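Local coordinates for type I polyketide synthase PikAII (PDB 3QP9), which builds polyketides as part of a modular synthase, its C2-type ketoreductase domain probably epimerising the alpha-carbon of intermediates rather than reducing their ketone, at residues R231-A236 with A404-G409; L399-A404 with A417-L422; T437-S442 with V486-V491; P443-R448 with L466-A471. All coordinates share one frame; numbering follows the deposited sequence.

Contact 1 of 4, residues R231-A236 with A404-G409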
loop_
_atom_site.group_PDB
_atom_site.type_symbol
_atom_site.label_atom_id
_atom_site.label_comp_id
_atom_site.label_asym_id
_atom_site.label_seq_id
_atom_site.Cartn_x
_atom_site.Cartn_y
_atom_site.Cartn_z
ATOM N N ARG A 231 7.436 -11.077 5.913
ATOM C CA ARG A 231 7.723 -10.039 4.914
ATOM C C ARG A 231 9.154 -9.490 4.950
ATOM O O ARG A 231 9.709 -9.118 6.046
ATOM C CB ARG A 231 6.714 -8.897 5.089
ATOM C CG ARG A 231 6.678 -7.862 3.897
ATOM C CD ARG A 231 5.266 -7.152 3.951
ATOM N NE ARG A 231 5.220 -6.058 2.931
ATOM C CZ ARG A 231 5.715 -4.824 3.087
ATOM N NH1 ARG A 231 5.568 -3.920 2.085
ATOM N NH2 ARG A 231 6.469 -4.497 4.128
ATOM N N ARG A 232 9.749 -9.409 3.785
ATOM C CA ARG A 232 11.174 -8.995 3.669
ATOM C C ARG A 232 11.317 -8.068 2.475
ATOM O O ARG A 232 10.777 -8.380 1.412
ATOM C CB ARG A 232 12.044 -10.304 3.392
ATOM C CG ARG A 232 12.175 -11.247 4.587
ATOM C CD ARG A 232 12.889 -10.504 5.801
ATOM N NE ARG A 232 13.167 -11.479 6.889
ATOM C CZ ARG A 232 12.326 -11.728 7.878
ATOM N NH1 ARG A 232 12.644 -12.576 8.832
ATOM N NH2 ARG A 232 11.152 -11.102 7.895
ATOM N N LEU A 233 12.042 -6.968 2.603
ATOM C CA LEU A 233 12.525 -6.200 1.441
ATOM C C LEU A 233 13.880 -6.704 1.010
ATOM O O LEU A 233 14.803 -6.752 1.805
ATOM C CB LEU A 233 12.584 -4.715 1.819
ATOM C CG LEU A 233 13.032 -3.837 0.646
ATOM C CD1 LEU A 233 11.723 -3.716 -0.199
ATOM C CD2 LEU A 233 13.447 -2.490 1.276
ATOM N N VAL A 234 13.990 -7.203 -0.218
ATOM C CA VAL A 234 15.238 -7.704 -0.706
ATOM C C VAL A 234 15.654 -7.016 -2.017
ATOM O O VAL A 234 14.837 -6.413 -2.740
ATOM C CB VAL A 234 15.184 -9.287 -0.949
ATOM C CG1 VAL A 234 14.858 -10.040 0.444
ATOM C CG2 VAL A 234 14.222 -9.585 -2.039
ATOM N N ARG A 235 16.919 -7.163 -2.403
ATOM C CA ARG A 235 17.319 -6.651 -3.732
ATOM C C ARG A 235 16.684 -7.456 -4.824
ATOM O O ARG A 235 16.564 -8.693 -4.746
ATOM C CB ARG A 235 18.850 -6.750 -3.952
ATOM C CG ARG A 235 19.542 -5.634 -3.280
ATOM C CD ARG A 235 21.011 -5.469 -3.628
ATOM N NE ARG A 235 21.504 -4.454 -2.698
ATOM C CZ ARG A 235 21.377 -3.146 -2.860
ATOM N NH1 ARG A 235 21.841 -2.300 -1.910
ATOM N NH2 ARG A 235 20.807 -2.691 -3.971
ATOM N N ALA A 236 16.235 -6.757 -5.831
ATOM C CA ALA A 236 15.685 -7.373 -7.016
ATOM C C ALA A 236 16.602 -7.109 -8.207
ATOM O O ALA A 236 16.191 -6.506 -9.183
ATOM C CB ALA A 236 14.277 -6.831 -7.297
ATOM N N ALA A 404 6.408 4.703 0.907
ATOM C CA ALA A 404 5.579 4.857 2.169
ATOM C C ALA A 404 4.711 3.596 2.298
ATOM O O ALA A 404 4.485 3.097 3.400
ATOM C CB ALA A 404 4.693 6.106 2.114
ATOM N N ALA A 405 4.383 2.995 1.166
ATOM C CA ALA A 405 3.604 1.796 1.187
ATOM C C ALA A 405 4.434 0.514 1.355
ATOM O O ALA A 405 3.869 -0.590 1.546
ATOM C CB ALA A 405 2.773 1.718 -0.145
ATOM N N ILE A 406 5.741 0.632 1.189
ATOM C CA ILE A 406 6.646 -0.531 1.216
ATOM C C ILE A 406 7.187 -0.740 2.639
ATOM O O ILE A 406 6.941 -1.771 3.257
ATOM C CB ILE A 406 7.800 -0.316 0.291
ATOM C CG1 ILE A 406 7.268 -0.229 -1.182
ATOM C CG2 ILE A 406 8.833 -1.518 0.418
ATOM C CD1 ILE A 406 6.440 -1.451 -1.687
ATOM N N TRP A 407 7.803 0.295 3.192
ATOM C CA TRP A 407 8.351 0.194 4.507
ATOM C C TRP A 407 7.661 1.159 5.478
ATOM O O TRP A 407 7.632 0.893 6.677
ATOM C CB TRP A 407 9.890 0.378 4.468
ATOM C CG TRP A 407 10.446 1.646 3.821
ATOM C CD1 TRP A 407 10.295 2.948 4.254
ATOM C CD2 TRP A 407 11.317 1.704 2.687
ATOM N NE1 TRP A 407 10.987 3.800 3.436
ATOM C CE2 TRP A 407 11.621 3.067 2.465
ATOM C CE3 TRP A 407 11.846 0.718 1.798
ATOM C CZ2 TRP A 407 12.479 3.485 1.439
ATOM C CZ3 TRP A 407 12.674 1.138 0.748
ATOM C CH2 TRP A 407 12.973 2.522 0.584
ATOM N N GLY A 408 7.069 2.251 4.999
ATOM C CA GLY A 408 6.368 3.174 5.972
ATOM C C GLY A 408 7.320 4.243 6.507
ATOM O O GLY A 408 8.574 4.081 6.496
ATOM N N GLY A 409 6.771 5.290 7.079
ATOM C CA GLY A 409 7.578 6.401 7.564
ATOM C C GLY A 409 6.678 7.108 8.550
ATOM O O GLY A 409 5.483 7.082 8.416
#
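The guanidinium of R231 meets the loop at its edge, with the carbonyl of I406 lying in the guanidinium plane. Both terminal nitrogens grip the one oxygen: NH1 reaches I406 O at 2.8 Å, in the carbonyl plane and on a lone pair, while NH2 comes in at 2.9 Å to I406 O nearly along the C=O axis. Neither bond is straight (147° and 143°), as expected when two donors share an acceptor. Two bonds in a common plane should fix the rotation of the group. The R231 chain runs extended from CG to NE, which carries the charge across to the loop. The indole of W407 is likewise met at its rim, by L233 CD2, 3.6 Å from W407 CE3. L233 divides its branches: CD1 lies 3.7 Å from I406 CG2, the two side chains crossing at about a right angle. F496 packs edge-to-face with the indole. Strand 227-235 pairs with strand 29-36 on one flank and with Q220 on the other, and W493 of helix 493-501 also packs on L233. Beyond the loop, A405 and I406 rest on helix 413-426, so this strand is tied to the Rossmann-like core that the loop leaves.

Contact 2 of 4, residues L399-A404 with A417-L422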
loop_
_atom_site.group_PDB
_atom_site.type_symbol
_atom_site.label_atom_id
_atom_site.label_comp_id
_atom_site.label_asym_id
_atom_site.label_seq_id
_atom_site.Cartn_x
_atom_site.Cartn_y
_atom_site.Cartn_z
ATOM N N LEU A 399 1.027 2.034 -12.301
ATOM C CA LEU A 399 0.747 2.885 -11.105
ATOM C C LEU A 399 1.989 3.381 -10.403
ATOM O O LEU A 399 2.950 2.599 -10.069
ATOM C CB LEU A 399 -0.085 2.011 -10.131
ATOM C CG LEU A 399 -1.244 1.285 -10.824
ATOM C CD1 LEU A 399 -2.124 0.427 -9.749
ATOM C CD2 LEU A 399 -2.187 2.319 -11.511
ATOM N N PHE A 400 2.012 4.678 -10.146
ATOM C CA PHE A 400 3.094 5.287 -9.366
ATOM C C PHE A 400 2.709 5.256 -7.890
ATOM O O PHE A 400 1.857 6.007 -7.462
ATOM C CB PHE A 400 3.372 6.748 -9.846
ATOM C CG PHE A 400 4.284 6.826 -11.067
ATOM C CD1 PHE A 400 4.148 5.954 -12.117
ATOM C CD2 PHE A 400 5.296 7.793 -11.151
ATOM C CE1 PHE A 400 5.001 6.041 -13.221
ATOM C CE2 PHE A 400 6.170 7.861 -12.258
ATOM C CZ PHE A 400 6.054 7.017 -13.264
ATOM N N SER A 401 3.391 4.370 -7.134
ATOM C CA SER A 401 3.203 4.238 -5.725
ATOM C C SER A 401 4.450 4.815 -5.039
ATOM O O SER A 401 5.226 5.590 -5.639
ATOM C CB SER A 401 2.979 2.736 -5.440
ATOM O OG SER A 401 2.980 2.361 -4.064
ATOM N N SER A 402 4.694 4.414 -3.804
ATOM C CA SER A 402 5.676 5.127 -2.966
ATOM C C SER A 402 6.281 4.163 -1.967
ATOM O O SER A 402 5.591 3.285 -1.477
ATOM C CB SER A 402 4.963 6.248 -2.217
ATOM O OG SER A 402 5.691 6.631 -1.077
ATOM N N VAL A 403 7.545 4.371 -1.641
ATOM C CA VAL A 403 8.171 3.649 -0.562
ATOM C C VAL A 403 7.374 3.773 0.800
ATOM O O VAL A 403 7.644 2.990 1.708
ATOM C CB VAL A 403 9.673 4.042 -0.356
ATOM C CG1 VAL A 403 10.553 3.709 -1.613
ATOM C CG2 VAL A 403 9.852 5.573 0.014
ATOM N N ALA A 404 6.408 4.703 0.907
ATOM C CA ALA A 404 5.579 4.857 2.169
ATOM C C ALA A 404 4.711 3.596 2.298
ATOM O O ALA A 404 4.485 3.097 3.400
ATOM C CB ALA A 404 4.693 6.106 2.114
ATOM N N ALA A 417 -1.544 3.984 3.375
ATOM C CA ALA A 417 -2.815 3.336 3.075
ATOM C C ALA A 417 -3.189 3.408 1.581
ATOM O O ALA A 417 -3.499 2.380 0.965
ATOM C CB ALA A 417 -3.984 3.952 3.991
ATOM N N GLY A 418 -3.194 4.629 1.003
ATOM C CA GLY A 418 -3.722 4.804 -0.365
ATOM C C GLY A 418 -2.803 4.132 -1.396
ATOM O O GLY A 418 -3.236 3.521 -2.333
ATOM N N THR A 419 -1.499 4.271 -1.171
ATOM C CA THR A 419 -0.481 3.841 -2.086
ATOM C C THR A 419 -0.366 2.314 -1.927
ATOM O O THR A 419 -0.116 1.582 -2.925
ATOM C CB THR A 419 0.699 4.755 -1.706
ATOM O OG1 THR A 419 1.087 5.606 -2.772
ATOM C CG2 THR A 419 1.768 4.332 -0.721
ATOM N N ALA A 420 -0.613 1.800 -0.710
ATOM C CA ALA A 420 -0.644 0.297 -0.616
ATOM C C ALA A 420 -1.762 -0.303 -1.406
ATOM O O ALA A 420 -1.706 -1.487 -1.786
ATOM C CB ALA A 420 -0.689 -0.234 0.879
ATOM N N PHE A 421 -2.784 0.504 -1.720
ATOM C CA PHE A 421 -3.885 -0.066 -2.511
ATOM C C PHE A 421 -3.399 -0.288 -3.911
ATOM O O PHE A 421 -3.803 -1.343 -4.579
ATOM C CB PHE A 421 -5.103 0.866 -2.542
ATOM C CG PHE A 421 -6.245 0.343 -3.366
ATOM C CD1 PHE A 421 -7.171 -0.538 -2.793
ATOM C CD2 PHE A 421 -6.392 0.751 -4.709
ATOM C CE1 PHE A 421 -8.226 -1.037 -3.549
ATOM C CE2 PHE A 421 -7.394 0.304 -5.436
ATOM C CZ PHE A 421 -8.362 -0.596 -4.858
ATOM N N LEU A 422 -2.542 0.646 -4.405
ATOM C CA LEU A 422 -1.899 0.474 -5.780
ATOM C C LEU A 422 -1.077 -0.772 -5.904
ATOM O O LEU A 422 -1.154 -1.555 -6.940
ATOM C CB LEU A 422 -1.025 1.701 -6.110
ATOM C CG LEU A 422 -1.659 3.048 -5.898
ATOM C CD1 LEU A 422 -0.702 4.141 -6.288
ATOM C CD2 LEU A 422 -2.931 3.145 -6.851
#
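Strand 399-402 and helix 417-422 belong to the first two elements of a beta-alpha-beta unit (strand 396-402, helix 413-426, strand 435-441) of the Rossmann fold, and S401 against T419 is their closest backbone approach. The axes come within 7.4 Å and run at 135°. L422 carries much of the join. With its CG beside the backbone N and anti to the carbonyl carbon (chi1 -49°), it sends CD1 up under the strand, 3.4 Å from F400 O and 4.0 Å from S401 CB. L399 comes alongside the base of the same side chain: L399 CB is 4.1 Å from L422 CB, and L399 CD1 touches the main chain at 3.6 Å from L422 O.

S401 OG lies 3.4 Å from T419 O, at best a weak hydrogen bond, and D423 OD2 is a rival weak acceptor for the same proton. S402 turns its hydroxyl back on its own chain, where S402 OG accepts from A404 N at 2.9 Å and 169°. That ST turn closes off the strand end. S402 and Y415 occupy the positions expected for the active-site serine and tyrosine of short-chain dehydrogenases/reductases, so the contact probably borders that site. With CG2 implausibly close to A405, the T419 side chain is doubtfully placed.

On the strand edges, H348 bonds to F400, while V439 and W441 of strand 435-441 bond to S401. Helix 363-386 lies beside the pair, with A377 touching both L399 and L422. Y415, from helix 413-426 itself, packs on S402 and A404.

Contact 3 of 4, residues T437-S442 with V486-V491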
loop_
_atom_site.group_PDB
_atom_site.type_symbol
_atom_site.label_atom_id
_atom_site.label_comp_id
_atom_site.label_asym_id
_atom_site.label_seq_id
_atom_site.Cartn_x
_atom_site.Cartn_y
_atom_site.Cartn_z
ATOM N N THR A 437 1.279 -2.835 -13.331
ATOM C CA THR A 437 2.571 -2.832 -12.642
ATOM C C THR A 437 2.418 -1.730 -11.635
ATOM O O THR A 437 1.874 -0.680 -12.007
ATOM C CB THR A 437 3.725 -2.517 -13.643
ATOM O OG1 THR A 437 3.875 -3.614 -14.571
ATOM C CG2 THR A 437 5.080 -2.312 -12.948
ATOM N N SER A 438 2.808 -1.962 -10.362
ATOM C CA SER A 438 2.927 -0.865 -9.434
ATOM C C SER A 438 4.428 -0.610 -9.164
ATOM O O SER A 438 5.204 -1.512 -8.692
ATOM C CB SER A 438 2.208 -1.147 -8.161
ATOM O OG SER A 438 2.331 -0.029 -7.285
ATOM N N VAL A 439 4.866 0.601 -9.412
ATOM C CA VAL A 439 6.245 0.912 -9.020
ATOM C C VAL A 439 6.288 1.816 -7.763
ATOM O O VAL A 439 5.745 2.941 -7.744
ATOM C CB VAL A 439 7.019 1.572 -10.155
ATOM C CG1 VAL A 439 8.401 1.836 -9.702
ATOM C CG2 VAL A 439 7.096 0.581 -11.429
ATOM N N ALA A 440 6.946 1.352 -6.694
ATOM C CA ALA A 440 6.960 2.153 -5.442
ATOM C C ALA A 440 8.234 2.970 -5.448
ATOM O O ALA A 440 9.284 2.452 -5.282
ATOM C CB ALA A 440 6.954 1.238 -4.252
ATOM N N TRP A 441 8.133 4.282 -5.538
ATOM C CA TRP A 441 9.279 5.160 -5.708
ATOM C C TRP A 441 9.665 5.858 -4.439
ATOM O O TRP A 441 8.826 6.166 -3.565
ATOM C CB TRP A 441 8.907 6.270 -6.664
ATOM C CG TRP A 441 8.549 5.839 -8.074
ATOM C CD1 TRP A 441 7.278 5.746 -8.616
ATOM C CD2 TRP A 441 9.459 5.646 -9.179
ATOM N NE1 TRP A 441 7.358 5.431 -9.952
ATOM C CE2 TRP A 441 8.674 5.430 -10.338
ATOM C CE3 TRP A 441 10.853 5.666 -9.289
ATOM C CZ2 TRP A 441 9.251 5.180 -11.633
ATOM C CZ3 TRP A 441 11.447 5.469 -10.582
ATOM C CH2 TRP A 441 10.648 5.161 -11.706
ATOM N N SER A 442 10.960 6.109 -4.312
ATOM C CA SER A 442 11.388 7.059 -3.349
ATOM C C SER A 442 11.261 8.416 -4.002
ATOM O O SER A 442 11.144 8.491 -5.208
ATOM C CB SER A 442 12.842 6.749 -2.868
ATOM O OG SER A 442 13.761 6.900 -3.900
ATOM N N VAL A 486 7.667 -3.573 -8.160
ATOM C CA VAL A 486 9.092 -3.386 -7.883
ATOM C C VAL A 486 9.227 -2.065 -7.071
ATOM O O VAL A 486 8.399 -1.201 -7.193
ATOM C CB VAL A 486 9.864 -3.318 -9.181
ATOM C CG1 VAL A 486 9.410 -2.135 -10.024
ATOM C CG2 VAL A 486 11.397 -3.297 -8.914
ATOM N N THR A 487 10.233 -1.940 -6.228
ATOM C CA THR A 487 10.539 -0.658 -5.529
ATOM C C THR A 487 11.805 -0.044 -6.192
ATOM O O THR A 487 12.812 -0.700 -6.304
ATOM C CB THR A 487 10.854 -0.908 -4.071
ATOM O OG1 THR A 487 9.679 -1.402 -3.494
ATOM C CG2 THR A 487 11.325 0.380 -3.300
ATOM N N ILE A 488 11.766 1.253 -6.518
ATOM C CA ILE A 488 12.934 1.884 -7.092
ATOM C C ILE A 488 13.293 2.995 -6.100
ATOM O O ILE A 488 12.571 3.949 -5.973
ATOM C CB ILE A 488 12.590 2.456 -8.406
ATOM C CG1 ILE A 488 12.130 1.277 -9.308
ATOM C CG2 ILE A 488 13.922 3.123 -9.065
ATOM C CD1 ILE A 488 11.855 1.712 -10.710
ATOM N N ALA A 489 14.453 2.885 -5.489
ATOM C CA ALA A 489 14.843 3.845 -4.480
ATOM C C ALA A 489 16.389 3.879 -4.340
ATOM O O ALA A 489 17.060 2.861 -4.557
ATOM C CB ALA A 489 14.140 3.463 -3.157
ATOM N N ASP A 490 16.954 5.065 -4.097
ATOM C CA ASP A 490 18.387 5.235 -3.954
ATOM C C ASP A 490 18.573 5.400 -2.456
ATOM O O ASP A 490 18.273 6.476 -1.919
ATOM C CB ASP A 490 18.847 6.512 -4.738
ATOM C CG ASP A 490 20.371 6.701 -4.689
ATOM O OD1 ASP A 490 21.030 5.959 -3.925
ATOM O OD2 ASP A 490 20.927 7.552 -5.413
ATOM N N VAL A 491 19.044 4.333 -1.794
ATOM C CA VAL A 491 19.082 4.232 -0.356
ATOM C C VAL A 491 20.541 3.928 0.076
ATOM O O VAL A 491 21.176 3.005 -0.461
ATOM C CB VAL A 491 18.141 3.090 0.153
ATOM C CG1 VAL A 491 17.975 3.238 1.690
ATOM C CG2 VAL A 491 16.739 3.132 -0.499
#
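Main-chain bonding joins V439, A440 and W441 to V486, T487 and I488 as parallel strand neighbours, their short axes 30° apart. Four N-H groups make the zigzag: V486 N to S438 O, A440 N to V486 O at 3.0 Å, I488 N to A440 O at 3.0 Å and S442 N to I488 O. The last extends the pairing just past the end of strand 437-441. V486 O and I488 O are also approached by the CA-H groups of V439 and W441.

Apolar packing fills the face bearing V439, W441, V486 and I488. V439 and V486 lie side by side, CG2 of V439 being 3.8 Å from CG1 of V486. Over one face of the W441 indole sits I488 CD1, a CH-pi contact 4.1 Å from the centroid of the six-membered ring. V439 CG1 lies on the same face, nearer the ring fusion, and touches I488 CD1 at 3.6 Å. Leaving CG1 beside its own backbone N (chi1 -61°), I488 can reach both neighbours at once, while its CG2 meets W441 CZ3 at 3.7 Å.

On the opposite face A440 CB faces T487 OG1 at 3.9 Å. S438 OG is held by D423 of helix 413-426.

Near the end, S442 OG packs against A489, 3.3 Å from A489 CA, and the buried D490 N has no partner in the model. Cohesion thus comes from backbone bonds and hydrocarbon contacts, not charge.

Contact 4 of 4, residues P443-R448 with L466-A471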
loop_
_atom_site.group_PDB
_atom_site.type_symbol
_atom_site.label_atom_id
_atom_site.label_comp_id
_atom_site.label_asym_id
_atom_site.label_seq_id
_atom_site.Cartn_x
_atom_site.Cartn_y
_atom_site.Cartn_z
ATOM N N PRO A 443 11.272 9.517 -3.210
ATOM C CA PRO A 443 11.018 10.815 -3.874
ATOM C C PRO A 443 11.991 11.236 -4.955
ATOM O O PRO A 443 13.198 11.085 -4.816
ATOM C CB PRO A 443 11.107 11.826 -2.684
ATOM C CG PRO A 443 10.569 11.024 -1.477
ATOM C CD PRO A 443 11.191 9.615 -1.750
ATOM N N TRP A 444 11.456 11.881 -5.987
ATOM C CA TRP A 444 12.235 12.423 -7.108
ATOM C C TRP A 444 12.727 13.835 -6.806
ATOM O O TRP A 444 12.029 14.611 -6.149
ATOM C CB TRP A 444 11.327 12.549 -8.286
ATOM C CG TRP A 444 10.938 11.222 -8.929
ATOM C CD1 TRP A 444 10.717 9.991 -8.295
ATOM C CD2 TRP A 444 10.633 11.011 -10.310
ATOM N NE1 TRP A 444 10.325 9.057 -9.229
ATOM C CE2 TRP A 444 10.271 9.643 -10.459
ATOM C CE3 TRP A 444 10.639 11.847 -11.445
ATOM C CZ2 TRP A 444 9.910 9.079 -11.706
ATOM C CZ3 TRP A 444 10.299 11.282 -12.689
ATOM C CH2 TRP A 444 9.924 9.913 -12.807
ATOM N N GLU A 445 13.907 14.146 -7.316
ATOM C CA GLU A 445 14.419 15.529 -7.300
ATOM C C GLU A 445 13.353 16.525 -7.680
ATOM O O GLU A 445 12.501 16.265 -8.551
ATOM C CB GLU A 445 15.578 15.695 -8.268
ATOM C CG GLU A 445 16.895 15.140 -7.804
ATOM C CD GLU A 445 18.016 15.385 -8.799
ATOM O OE1 GLU A 445 19.179 15.141 -8.401
ATOM O OE2 GLU A 445 17.753 15.765 -9.981
ATOM N N GLY A 446 13.424 17.678 -7.027
ATOM C CA GLY A 446 12.525 18.757 -7.316
ATOM C C GLY A 446 11.221 18.616 -6.549
ATOM O O GLY A 446 10.518 19.611 -6.380
ATOM N N SER A 447 10.869 17.406 -6.091
ATOM C CA SER A 447 9.552 17.244 -5.491
ATOM C C SER A 447 9.516 17.824 -4.079
ATOM O O SER A 447 10.571 17.971 -3.425
ATOM C CB SER A 447 9.075 15.784 -5.521
ATOM O OG SER A 447 9.697 15.076 -4.486
ATOM N N ARG A 448 8.303 18.147 -3.611
ATOM C CA ARG A 448 8.092 18.932 -2.373
ATOM C C ARG A 448 8.863 18.391 -1.153
ATOM O O ARG A 448 9.574 19.148 -0.505
ATOM C CB ARG A 448 6.594 18.976 -2.051
ATOM C CG ARG A 448 6.072 20.277 -1.448
ATOM C CD ARG A 448 4.538 20.398 -1.673
ATOM N NE ARG A 448 4.124 20.177 -3.083
ATOM C CZ ARG A 448 2.949 19.657 -3.472
ATOM N NH1 ARG A 448 2.044 19.276 -2.561
ATOM N NH2 ARG A 448 2.686 19.484 -4.781
ATOM N N LEU A 466 15.817 11.094 -6.460
ATOM C CA LEU A 466 16.071 10.457 -7.763
ATOM C C LEU A 466 16.176 11.486 -8.865
ATOM O O LEU A 466 15.224 12.236 -9.103
ATOM C CB LEU A 466 14.953 9.448 -8.123
ATOM C CG LEU A 466 14.985 8.002 -7.632
ATOM C CD1 LEU A 466 15.869 7.687 -6.402
ATOM C CD2 LEU A 466 13.614 7.158 -7.728
ATOM N N ALA A 467 17.271 11.451 -9.629
ATOM C CA ALA A 467 17.229 12.268 -10.893
ATOM C C ALA A 467 16.151 11.680 -11.846
ATOM O O ALA A 467 16.004 10.467 -11.954
ATOM C CB ALA A 467 18.542 12.345 -11.580
ATOM N N PRO A 468 15.367 12.571 -12.469
ATOM C CA PRO A 468 14.201 12.230 -13.273
ATOM C C PRO A 468 14.614 11.338 -14.436
ATOM O O PRO A 468 14.001 10.295 -14.648
ATOM C CB PRO A 468 13.669 13.609 -13.727
ATOM C CG PRO A 468 13.991 14.484 -12.511
ATOM C CD PRO A 468 15.333 13.985 -12.007
ATOM N N ALA A 469 15.692 11.698 -15.104
ATOM C CA ALA A 469 16.212 10.901 -16.205
ATOM C C ALA A 469 16.564 9.448 -15.831
ATOM O O ALA A 469 16.230 8.492 -16.580
ATOM C CB ALA A 469 17.478 11.594 -16.765
ATOM N N THR A 470 17.370 9.306 -14.767
ATOM C CA THR A 470 17.726 8.022 -14.203
ATOM C C THR A 470 16.507 7.212 -13.740
ATOM O O THR A 470 16.419 6.024 -14.072
ATOM C CB THR A 470 18.711 8.210 -13.047
ATOM O OG1 THR A 470 19.763 9.012 -13.563
ATOM C CG2 THR A 470 19.294 6.893 -12.588
ATOM N N ALA A 471 15.578 7.866 -13.048
ATOM C CA ALA A 471 14.356 7.220 -12.566
ATOM C C ALA A 471 13.572 6.691 -13.768
ATOM O O ALA A 471 13.030 5.578 -13.744
ATOM C CB ALA A 471 13.487 8.212 -11.727
#
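W444 lays one face of its indole against A471, whose CB stands 3.9 Å from the centroid of the six-membered ring and 22° off its normal, a CH-pi contact. The side chains of W444 and P468 slide past each other in opposite directions, P468 CA lying 4.0 Å from W444 CE3. L466 crosses the ring obliquely, CD2 reaching W444 CD1 at 4.1 Å. The W444 and L466 backbones form a single bridge: L466 N gives to P443 O at 3.1 Å on a lone pair, and E445 N gives to L466 O at 2.9 Å from above the carbonyl plane. E445 extends at about a right angle to P468, OE2 3.6 Å from P468 CD. In the following type II turn, W444 to S447, W444 O accepts from both N and OG of S447. Loop 443-448 leaves strand 435-441, whose W441 meets the W444 ring edge-to-face, and joins the start of helix 468-481, which leads on to strand 485-488. A467 is the N-cap of this helix, so the E445 carboxylate lies beside the positive end of its dipole and is probably stabilised there. Backbone bonds set the spacing, then, and the indole gives the helix start a broad apolar seat.

Overall arrangement
From the N terminus, 231-236 opens contact 1, whose long excursion closes only at 404-409. Contact 2 opens just before that closure, at 399-404, and closes at 417-422, so the two cross and share A404. The chain then enters strand 435-441, which bonds to strand 396-402 through S401 and V439 and opens contact 3. Immediately afterwards 443-448 opens contact 4, which closes at 466-471, before contact 3 closes at 486-491; contact 4 therefore lies wholly within contact 3. I406 packs on A440 and T487, joining contacts 1 and 3, while W441 touches L466 and A471, joining contacts 3 and 4. Together they bind strand 227-235, the central parallel strands and their flanking helices.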